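Local coordinates for protein hydrolase (Rhizobium meliloti, PDB 5HOE) that probably hydrolyses ester bonds as a carbohydrate acetylesterase of the GDSL/SGNH hydrolase family, removing acetyl groups from sugars, and assembles as an octamer, at residues T72-P77 / F114-Y119; N108-Y113 / G166-G171; I102-T107 / L149-P154; L26-I31 / G66-T71. All coordinates share one frame; numbering follows the deposited sequence.

Contact 1. Residues T72-P77 / F114-Y119; sequences TSLDDP and FHRTPY
L74 and F114 form the closest CA pair, 8.0 Å apart, between two loop stretches, the second entering a helix, so the contact between 72-77 and 114-119 is made mainly by side chains. Both segments belong to loops that follow strands of the GDSL/SGNH hydrolase fold; the second leads into helix 118-133, with T117 as its N-cap. L74 is the wedge, reaching in between F114 and R116. Its CD1 lies over one face of the F114 ring, 3.8 Å from the centroid and 19° off the normal, a CH-pi contact displaced toward the rim. CG of the same leucine sits over the centre of the R116 guanidinium, 3.4 Å from CZ. At the phenyl rim, the D75 carbonyl O approaches CE1 near the ring plane. D76 OD2, hydrogen-bonded to Y113, meets CZ obliquely.

The arginine chain runs out with CG anti to the backbone N (chi1 -167°) and bends at chi3, bringing the guanidinium edge to S73. NH1 also forms a salt bridge with D109, which is hydrogen-bonded to T72 as well, so several polar partners probably restrict the group's rotation. A water donates to S73 O and accepts a weak bond from R116 NH2. Both terminal nitrogens converge on S73 OG, NH1 at 3.0 Å and NH2 at 3.2 Å, with that oxygen 2° out of the guanidinium plane.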
# COMPACT_ATOMS: atom_id res chain seq x y z
N THR A 72 -12.15 -18.36 -4.97
CA THR A 72 -11.72 -18.04 -6.33
C THR A 72 -10.73 -16.86 -6.34
O THR A 72 -9.61 -16.95 -6.88
CB THR A 72 -12.92 -17.72 -7.25
OG1 THR A 72 -13.59 -16.53 -6.82
CG2 THR A 72 -13.90 -18.88 -7.36
N SER A 73 -11.13 -15.73 -5.73
CA SER A 73 -10.40 -14.47 -5.90
C SER A 73 -10.58 -13.54 -4.72
O SER A 73 -10.47 -12.31 -4.89
CB SER A 73 -10.86 -13.76 -7.16
OG SER A 73 -12.26 -13.51 -7.15
N LEU A 74 -10.83 -14.08 -3.54
CA LEU A 74 -11.10 -13.27 -2.36
C LEU A 74 -10.00 -13.46 -1.32
O LEU A 74 -9.57 -14.58 -1.06
CB LEU A 74 -12.42 -13.69 -1.72
CG LEU A 74 -13.70 -13.37 -2.48
CD1 LEU A 74 -14.80 -14.27 -1.96
CD2 LEU A 74 -14.06 -11.91 -2.26
N ASP A 75 -9.61 -12.37 -0.67
CA ASP A 75 -8.74 -12.46 0.50
C ASP A 75 -9.57 -12.79 1.74
O ASP A 75 -10.51 -12.07 2.07
CB ASP A 75 -8.00 -11.14 0.73
CG ASP A 75 -7.01 -10.81 -0.36
OD1 ASP A 75 -6.48 -11.71 -1.04
OD2 ASP A 75 -6.73 -9.61 -0.55
N ASP A 76 -9.24 -13.89 2.40
CA ASP A 76 -9.94 -14.26 3.63
C ASP A 76 -9.38 -13.44 4.81
O ASP A 76 -8.16 -13.30 4.95
CB ASP A 76 -9.76 -15.75 3.90
CG ASP A 76 -10.65 -16.29 5.03
OD1 ASP A 76 -10.41 -15.97 6.21
OD2 ASP A 76 -11.56 -17.09 4.73
N PRO A 77 -10.25 -12.91 5.67
CA PRO A 77 -9.77 -12.01 6.72
C PRO A 77 -8.85 -12.66 7.72
O PRO A 77 -8.04 -11.97 8.35
CB PRO A 77 -11.05 -11.50 7.40
CG PRO A 77 -12.11 -12.44 7.03
CD PRO A 77 -11.71 -13.06 5.70
N PHE A 114 -18.17 -13.01 3.33
CA PHE A 114 -17.68 -12.43 2.08
C PHE A 114 -18.72 -11.59 1.33
O PHE A 114 -18.35 -10.74 0.52
CB PHE A 114 -17.18 -13.52 1.12
CG PHE A 114 -15.87 -14.17 1.52
CD1 PHE A 114 -14.74 -13.41 1.80
CD2 PHE A 114 -15.76 -15.56 1.56
CE1 PHE A 114 -13.55 -14.03 2.13
CE2 PHE A 114 -14.58 -16.19 1.89
CZ PHE A 114 -13.47 -15.44 2.17
N HIS A 115 -20.02 -11.82 1.57
CA HIS A 115 -21.08 -10.99 0.98
C HIS A 115 -20.94 -10.87 -0.54
O HIS A 115 -21.08 -9.79 -1.12
CB HIS A 115 -21.12 -9.62 1.65
CG HIS A 115 -21.32 -9.69 3.13
ND1 HIS A 115 -22.55 -9.91 3.70
CD2 HIS A 115 -20.43 -9.64 4.15
CE1 HIS A 115 -22.42 -9.96 5.01
NE2 HIS A 115 -21.15 -9.79 5.31
N ARG A 116 -20.67 -12.00 -1.20
CA ARG A 116 -20.50 -12.02 -2.65
C ARG A 116 -21.79 -12.51 -3.30
O ARG A 116 -22.46 -13.40 -2.78
CB ARG A 116 -19.33 -12.95 -3.03
CG ARG A 116 -18.86 -12.83 -4.46
CD ARG A 116 -17.45 -13.43 -4.65
NE ARG A 116 -16.40 -12.41 -4.84
CZ ARG A 116 -15.23 -12.65 -5.44
NH1 ARG A 116 -14.97 -13.88 -5.89
NH2 ARG A 116 -14.33 -11.68 -5.58
N THR A 117 -22.14 -11.92 -4.44
CA THR A 117 -23.27 -12.39 -5.23
C THR A 117 -22.83 -13.59 -6.07
O THR A 117 -21.64 -13.75 -6.36
CB THR A 117 -23.73 -11.32 -6.21
OG1 THR A 117 -22.69 -11.07 -7.17
CG2 THR A 117 -24.10 -10.01 -5.50
N PRO A 118 -23.77 -14.43 -6.50
CA PRO A 118 -23.40 -15.54 -7.41
C PRO A 118 -22.64 -15.09 -8.65
O PRO A 118 -21.66 -15.74 -9.03
CB PRO A 118 -24.75 -16.19 -7.73
CG PRO A 118 -25.56 -15.91 -6.50
CD PRO A 118 -25.17 -14.54 -6.06
N TYR A 119 -23.04 -13.98 -9.28
CA TYR A 119 -22.33 -13.52 -10.46
C TYR A 119 -20.88 -13.17 -10.13
O TYR A 119 -19.97 -13.51 -10.89
CB TYR A 119 -23.03 -12.34 -11.14
CG TYR A 119 -22.40 -12.08 -12.47
CD1 TYR A 119 -22.74 -12.83 -13.58
CD2 TYR A 119 -21.40 -11.12 -12.61
CE1 TYR A 119 -22.13 -12.62 -14.80
CE2 TYR A 119 -20.78 -10.91 -13.83
CZ TYR A 119 -21.15 -11.66 -14.92
OH TYR A 119 -20.53 -11.44 -16.12
O HOH W 1 -11.68 -10.43 -7.18

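Contact 2. Residues N108-Y113 / G166-G171; sequences NDTKSY and GMFGGG. With PO4 (phosphate ion), chain E.
K111 lays its aliphatic chain across one face of the F168 ring, with CG 4.0 Å from the centroid and 26° off the normal in a CH-pi contact. Extended beyond CG, the lysine then runs alongside M167, pointing the same way, and its CE comes 3.7 Å from the methionine SD. At the rim of the phenyl ring, near its plane, T110 OG1 lies 3.5 Å from CD1; this hydroxyl is hydrogen-bonded to the carbonyl of T107.

The polar grip is at S112. Its backbone N donates to M167 O at 2.8 Å, and its OG, turned between the backbone N and the carbonyl carbon (chi1 60°), donates to G166 O at 2.9 Å. G166 O also accepts from G169 N, so the end of helix 162-167 is tied both to its own turn and to the facing loop. One water bridges T110 O and G169 O. Y119 of a neighbouring subunit packs on S112 and M167.

N108 ND2 donates to phosphate O1 at 2.9 Å, consistent with the Asn of the SGNH oxyanion hole. The contact thus joins the loop between strand 100-104 and helix 118-133 to the end of helix 162-167, just ahead of helix 171-189.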
# COMPACT_ATOMS: atom_id res chain seq x y z
N ASN A 108 -16.38 -21.72 -1.23
CA ASN A 108 -15.98 -20.88 -0.10
C ASN A 108 -16.32 -19.42 -0.32
O ASN A 108 -16.51 -18.69 0.66
CB ASN A 108 -14.51 -21.10 0.23
CG ASN A 108 -14.29 -22.48 0.77
OD1 ASN A 108 -15.04 -22.92 1.65
ND2 ASN A 108 -13.29 -23.18 0.26
N ASP A 109 -16.46 -18.99 -1.57
CA ASP A 109 -16.91 -17.63 -1.82
C ASP A 109 -18.34 -17.37 -1.30
O ASP A 109 -18.73 -16.20 -1.17
CB ASP A 109 -16.94 -17.36 -3.32
CG ASP A 109 -15.58 -17.47 -4.01
OD1 ASP A 109 -14.81 -18.44 -3.80
OD2 ASP A 109 -15.34 -16.59 -4.86
N THR A 110 -19.12 -18.43 -1.05
CA THR A 110 -20.49 -18.28 -0.56
C THR A 110 -20.56 -18.07 0.95
O THR A 110 -21.67 -17.90 1.47
CB THR A 110 -21.37 -19.50 -0.92
OG1 THR A 110 -21.07 -20.62 -0.07
CG2 THR A 110 -21.23 -19.88 -2.42
N LYS A 111 -19.44 -18.06 1.66
CA LYS A 111 -19.47 -17.85 3.10
C LYS A 111 -20.07 -16.49 3.45
O LYS A 111 -19.97 -15.51 2.70
CB LYS A 111 -18.06 -17.98 3.68
CG LYS A 111 -17.51 -19.42 3.69
CD LYS A 111 -16.10 -19.46 4.26
CE LYS A 111 -15.53 -20.87 4.30
NZ LYS A 111 -14.15 -20.87 4.86
N SER A 112 -20.72 -16.46 4.62
CA SER A 112 -21.50 -15.31 5.05
C SER A 112 -20.67 -14.02 5.04
O SER A 112 -21.11 -12.98 4.54
CB SER A 112 -22.06 -15.58 6.44
OG SER A 112 -20.99 -15.80 7.37
N TYR A 113 -19.46 -14.07 5.59
CA TYR A 113 -18.66 -12.86 5.77
C TYR A 113 -18.03 -12.33 4.47
O TYR A 113 -17.43 -11.25 4.51
CB TYR A 113 -17.59 -13.10 6.83
CG TYR A 113 -16.66 -14.28 6.59
CD1 TYR A 113 -15.59 -14.18 5.73
CD2 TYR A 113 -16.84 -15.48 7.27
CE1 TYR A 113 -14.71 -15.25 5.52
CE2 TYR A 113 -15.97 -16.54 7.08
CZ TYR A 113 -14.91 -16.42 6.21
OH TYR A 113 -14.05 -17.49 6.02
N GLY A 166 -23.34 -20.81 10.65
CA GLY A 166 -23.05 -19.39 10.58
C GLY A 166 -22.06 -19.06 9.48
O GLY A 166 -22.21 -18.06 8.77
N MET A 167 -21.05 -19.90 9.32
CA MET A 167 -20.01 -19.67 8.32
C MET A 167 -20.61 -19.58 6.92
O MET A 167 -20.15 -18.78 6.10
CB MET A 167 -19.00 -20.81 8.38
CG MET A 167 -17.74 -20.55 7.62
SD MET A 167 -16.60 -21.96 7.66
CE MET A 167 -16.23 -22.05 9.42
N PHE A 168 -21.63 -20.40 6.64
CA PHE A 168 -22.24 -20.47 5.32
C PHE A 168 -23.64 -19.84 5.25
O PHE A 168 -24.38 -20.09 4.29
CB PHE A 168 -22.24 -21.92 4.80
CG PHE A 168 -20.88 -22.38 4.37
CD1 PHE A 168 -20.41 -22.07 3.10
CD2 PHE A 168 -20.07 -23.11 5.21
CE1 PHE A 168 -19.16 -22.46 2.71
CE2 PHE A 168 -18.81 -23.51 4.80
CZ PHE A 168 -18.37 -23.20 3.54
N GLY A 169 -23.97 -18.98 6.20
CA GLY A 169 -25.24 -18.25 6.15
C GLY A 169 -25.47 -17.56 4.83
O GLY A 169 -24.61 -16.80 4.36
N GLY A 170 -26.61 -17.81 4.20
CA GLY A 170 -26.89 -17.27 2.88
C GLY A 170 -26.25 -18.03 1.74
O GLY A 170 -26.54 -17.72 0.57
N GLY A 171 -25.37 -19.00 2.03
CA GLY A 171 -24.58 -19.61 0.97
C GLY A 171 -25.29 -20.66 0.16
O GLY A 171 -24.94 -20.86 -1.00
P PO4 E . -13.74 -25.93 2.68
O1 PO4 E . -12.82 -25.70 1.51
O2 PO4 E . -15.14 -26.12 2.18
O3 PO4 E . -13.35 -27.03 3.65
O4 PO4 E . -13.68 -24.79 3.63
O HOH W 2 -23.56 -15.98 2.04

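Contact 3. Residues I102-T107 / L149-P154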
# COMPACT_ATOMS: atom_id res chain seq x y z
N ILE A 102 -8.03 -28.28 -14.43
CA ILE A 102 -9.38 -28.49 -13.90
C ILE A 102 -9.52 -27.60 -12.67
O ILE A 102 -8.70 -27.68 -11.75
CB ILE A 102 -9.62 -29.96 -13.53
CG1 ILE A 102 -9.32 -30.87 -14.73
CG2 ILE A 102 -11.06 -30.16 -13.06
CD1 ILE A 102 -9.39 -32.35 -14.44
N ILE A 103 -10.55 -26.75 -12.65
CA ILE A 103 -10.77 -25.80 -11.57
C ILE A 103 -12.12 -26.09 -10.94
O ILE A 103 -13.16 -25.92 -11.59
CB ILE A 103 -10.75 -24.34 -12.07
CG1 ILE A 103 -9.52 -24.08 -12.94
CG2 ILE A 103 -10.77 -23.42 -10.87
CD1 ILE A 103 -9.46 -22.67 -13.53
N MET A 104 -12.12 -26.49 -9.67
CA MET A 104 -13.35 -26.69 -8.91
C MET A 104 -13.27 -25.79 -7.67
O MET A 104 -12.65 -26.17 -6.67
CB MET A 104 -13.62 -28.15 -8.55
CG MET A 104 -15.02 -28.31 -7.91
SD MET A 104 -15.67 -30.00 -7.71
CE MET A 104 -14.30 -30.62 -6.78
N LEU A 105 -13.86 -24.60 -7.76
CA LEU A 105 -13.85 -23.63 -6.67
C LEU A 105 -15.16 -22.87 -6.71
O LEU A 105 -15.86 -22.87 -7.72
CB LEU A 105 -12.69 -22.63 -6.86
CG LEU A 105 -11.29 -23.12 -6.58
CD1 LEU A 105 -10.20 -22.13 -7.02
CD2 LEU A 105 -11.17 -23.47 -5.11
N GLY A 106 -15.44 -22.16 -5.61
CA GLY A 106 -16.58 -21.28 -5.52
C GLY A 106 -17.38 -21.48 -4.25
O GLY A 106 -18.03 -20.55 -3.75
N THR A 107 -17.34 -22.69 -3.71
CA THR A 107 -18.08 -22.96 -2.48
C THR A 107 -17.68 -22.00 -1.37
O THR A 107 -18.54 -21.47 -0.65
CB THR A 107 -17.87 -24.40 -2.03
OG1 THR A 107 -18.27 -25.29 -3.07
CG2 THR A 107 -18.66 -24.68 -0.75
N LEU A 149 -11.01 -26.91 -17.85
CA LEU A 149 -12.29 -27.51 -17.49
C LEU A 149 -12.79 -26.83 -16.22
O LEU A 149 -12.19 -27.00 -15.15
CB LEU A 149 -12.17 -29.02 -17.31
CG LEU A 149 -13.42 -29.73 -16.81
CD1 LEU A 149 -14.61 -29.58 -17.77
CD2 LEU A 149 -13.11 -31.20 -16.55
N VAL A 150 -13.86 -26.04 -16.35
CA VAL A 150 -14.52 -25.42 -15.21
C VAL A 150 -15.48 -26.44 -14.60
O VAL A 150 -16.31 -27.01 -15.31
CB VAL A 150 -15.29 -24.16 -15.66
CG1 VAL A 150 -16.12 -23.58 -14.52
CG2 VAL A 150 -14.32 -23.11 -16.21
N VAL A 151 -15.38 -26.66 -13.30
CA VAL A 151 -16.27 -27.59 -12.60
C VAL A 151 -17.07 -26.81 -11.58
O VAL A 151 -16.51 -26.22 -10.65
CB VAL A 151 -15.48 -28.72 -11.90
CG1 VAL A 151 -16.41 -29.70 -11.19
CG2 VAL A 151 -14.63 -29.45 -12.93
N ALA A 152 -18.39 -26.82 -11.75
CA ALA A 152 -19.23 -26.25 -10.71
C ALA A 152 -19.33 -27.25 -9.57
O ALA A 152 -19.63 -28.44 -9.80
CB ALA A 152 -20.63 -25.93 -11.24
N PRO A 153 -19.05 -26.85 -8.33
CA PRO A 153 -19.15 -27.78 -7.21
C PRO A 153 -20.60 -28.14 -6.94
O PRO A 153 -21.52 -27.41 -7.36
CB PRO A 153 -18.55 -26.97 -6.04
CG PRO A 153 -18.86 -25.54 -6.41
CD PRO A 153 -18.71 -25.48 -7.90
N PRO A 154 -20.86 -29.25 -6.25
CA PRO A 154 -22.24 -29.58 -5.91
C PRO A 154 -22.78 -28.59 -4.90
O PRO A 154 -22.01 -28.02 -4.10
CB PRO A 154 -22.13 -30.99 -5.30
CG PRO A 154 -20.77 -31.05 -4.73
CD PRO A 154 -19.89 -30.18 -5.63
O HOH W 3 -20.99 -25.25 -3.55
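Backbone hydrogen bonds join I103 to both sides of V150 in parallel register: I103 N donates to L149 O at 3.0 Å, and V151 N returns a bond to I103 O at 2.9 Å. The axes of the short strand segments 102-104 and 149-152 approach to 4.9 Å, with directions 20° apart. I102 CA adds a CH...O contact to the same L149 carbonyl.

The apolar contacts are concentrated on the sheet face that carries I102, M104, L149 and V151. V151 is spread between two partners across the strand: CG2 meets I102 CG2 at 3.6 Å, and CG1 touches M104 SD, also at 3.6 Å. An extended run through chi1 and chi2 of the methionine brings SD beside the valine, and the bend at chi3 (55°) turns only the terminal CE. I103 and V150 point to the other face, where helix 118-133 covers both.

Beyond the strand ends the chemistry changes. P153 packs against residues 105-107, with T107 OG1 3.4 Å from its CG; the threonine and proline side chains pass alongside, pointing opposite ways. A water links this hydroxyl to P154 O, bridging the two loops.

The middle strand of a five-stranded parallel sheet and its neighbour, connected through helix 118-133 in a beta-alpha-beta crossover, are typical of the alpha/beta core of SGNH hydrolases, whose active-site loops emerge from the C-terminal strand ends.

Contact 4. Residues L26-I31 / G66-T71. With PO4 (phosphate ion), chain E.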
# COMPACT_ATOMS: atom_id res chain seq x y z
N LEU A 26 -12.63 -29.87 -1.17
CA LEU A 26 -13.19 -30.99 -1.93
C LEU A 26 -12.12 -31.67 -2.76
O LEU A 26 -12.23 -32.87 -3.05
CB LEU A 26 -14.31 -30.52 -2.86
CG LEU A 26 -15.44 -29.72 -2.24
CD1 LEU A 26 -16.41 -29.24 -3.33
CD2 LEU A 26 -16.14 -30.54 -1.17
N THR A 27 -11.07 -30.93 -3.14
CA THR A 27 -9.95 -31.46 -3.91
C THR A 27 -8.82 -31.94 -3.01
O THR A 27 -8.26 -33.02 -3.24
CB THR A 27 -9.49 -30.39 -4.91
OG1 THR A 27 -10.56 -30.11 -5.83
CG2 THR A 27 -8.29 -30.87 -5.70
N TRP A 28 -8.50 -31.18 -1.97
CA TRP A 28 -7.54 -31.64 -0.95
C TRP A 28 -7.99 -32.98 -0.35
O TRP A 28 -7.17 -33.89 -0.15
CB TRP A 28 -7.40 -30.59 0.16
CG TRP A 28 -6.38 -30.97 1.21
CD1 TRP A 28 -5.02 -30.93 1.08
CD2 TRP A 28 -6.64 -31.45 2.54
NE1 TRP A 28 -4.42 -31.35 2.24
CE2 TRP A 28 -5.38 -31.69 3.15
CE3 TRP A 28 -7.81 -31.72 3.28
CZ2 TRP A 28 -5.26 -32.17 4.45
CZ3 TRP A 28 -7.68 -32.20 4.58
CH2 TRP A 28 -6.41 -32.42 5.15
N GLY A 29 -9.28 -33.12 -0.07
CA GLY A 29 -9.82 -34.38 0.43
C GLY A 29 -10.13 -34.35 1.91
O GLY A 29 -9.71 -35.24 2.66
N TRP A 30 -10.89 -33.35 2.32
CA TRP A 30 -11.33 -33.20 3.71
C TRP A 30 -12.34 -34.30 4.07
O TRP A 30 -13.42 -34.37 3.48
CB TRP A 30 -11.98 -31.83 3.87
CG TRP A 30 -12.50 -31.49 5.24
CD1 TRP A 30 -13.58 -32.02 5.85
CD2 TRP A 30 -11.99 -30.48 6.11
NE1 TRP A 30 -13.76 -31.43 7.08
CE2 TRP A 30 -12.80 -30.49 7.27
CE3 TRP A 30 -10.91 -29.59 6.04
CZ2 TRP A 30 -12.56 -29.63 8.35
CZ3 TRP A 30 -10.67 -28.76 7.12
CH2 TRP A 30 -11.49 -28.78 8.25
N ILE A 31 -12.04 -35.08 5.09
CA ILE A 31 -12.96 -36.13 5.53
C ILE A 31 -14.01 -35.51 6.44
O ILE A 31 -13.66 -34.98 7.49
CB ILE A 31 -12.22 -37.25 6.28
CG1 ILE A 31 -11.15 -37.88 5.40
CG2 ILE A 31 -13.24 -38.32 6.74
CD1 ILE A 31 -10.26 -38.88 6.16
N GLY A 66 -4.93 -28.70 -4.17
CA GLY A 66 -6.12 -28.46 -3.39
C GLY A 66 -5.76 -27.84 -2.05
O GLY A 66 -4.86 -28.32 -1.36
N LEU A 67 -6.49 -26.81 -1.67
CA LEU A 67 -6.24 -26.10 -0.43
C LEU A 67 -7.56 -25.84 0.28
O LEU A 67 -8.44 -25.16 -0.25
CB LEU A 67 -5.50 -24.79 -0.70
CG LEU A 67 -5.28 -23.89 0.51
CD1 LEU A 67 -4.37 -24.57 1.53
CD2 LEU A 67 -4.67 -22.56 0.05
N SER A 68 -7.71 -26.41 1.48
CA SER A 68 -8.92 -26.17 2.25
C SER A 68 -9.16 -24.68 2.44
O SER A 68 -8.22 -23.91 2.65
CB SER A 68 -8.78 -26.85 3.62
OG SER A 68 -8.71 -28.26 3.44
N ALA A 69 -10.43 -24.28 2.35
CA ALA A 69 -10.91 -22.91 2.53
C ALA A 69 -10.56 -21.96 1.39
O ALA A 69 -10.89 -20.75 1.47
CB ALA A 69 -10.51 -22.31 3.89
N ARG A 70 -9.97 -22.45 0.31
CA ARG A 70 -9.60 -21.60 -0.82
C ARG A 70 -10.81 -21.02 -1.53
O ARG A 70 -11.81 -21.72 -1.79
CB ARG A 70 -8.75 -22.38 -1.83
CG ARG A 70 -8.37 -21.60 -3.08
CD ARG A 70 -7.50 -22.42 -3.99
NE ARG A 70 -6.10 -22.29 -3.67
CZ ARG A 70 -5.18 -23.23 -3.89
NH1 ARG A 70 -5.48 -24.45 -4.34
NH2 ARG A 70 -3.92 -22.95 -3.63
N THR A 71 -10.72 -19.73 -1.87
CA THR A 71 -11.72 -19.00 -2.65
C THR A 71 -11.25 -18.82 -4.10
O THR A 71 -10.07 -18.99 -4.43
CB THR A 71 -11.92 -17.61 -2.06
OG1 THR A 71 -10.75 -16.81 -2.28
CG2 THR A 71 -12.26 -17.67 -0.57
P PO4 E . -13.74 -25.93 2.68
O1 PO4 E . -12.82 -25.70 1.51
O2 PO4 E . -15.14 -26.12 2.18
O3 PO4 E . -13.35 -27.03 3.65
O4 PO4 E . -13.68 -24.79 3.63
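S68 directs its hydroxyl at two indoles, W28 and W30. OG stands 3.6 Å from W28 CE3, meeting that ring obliquely, and 3.7 Å from W30 CE3, here at the ring edge near its plane. The two tryptophans share an extended first torsion (chi1 -177° and 180°), yet their second torsions are of opposite sign. W28 CB packs on the G66 carbonyl, and its ring extends past it to touch S68 OG with CE3. The G66 carbonyl O lies 3.6 Å from W28 CD1, again oblique to the indole. T27 CG2 also touches this glycine, 4.0 Å from its CA. No hydrogen bond crosses between the segments.

The short helix 25-28 begins at S25, which with H209 and D206 has the geometry of a Ser-His-Asp triad and is the probable nucleophile in the GDSL motif; W30 stacks on H209, while S68 packs on S25. S68 and A69 form the corner of a type II beta turn from L67 to R70, closed by R70 N to L67 O at 3.2 Å. From this corner A69 N donates to phosphate O1 at 2.9 Å, and S25 N, N108 and H209 also bind the ion, which probably marks the oxyanion site. A neighbouring subunit packs against W28 and W30, its L96 O receiving a weak hydrogen bond from W28 NE1.

In the fold
Contact 3 lies nearest the centre of the chain and is wholly buried, held by strand-to-strand backbone bonds and aliphatic packing. Contact 4, also buried, has no hydrogen bond between its segments and relies on aromatic and glycine packing. Contacts 1 and 2 are farther out and only partly buried; there, side-chain hydroxyls, a guanidinium and waters share the work with apolar packing, and both meet the same neighbouring subunit. The loop 105-113 connects these regions: its start belongs to contact 3, its end to contact 2, and residues of it also touch contact 1. Contacts 2 and 4 converge on the phosphate, where N108 ND2 also bonds R70 O.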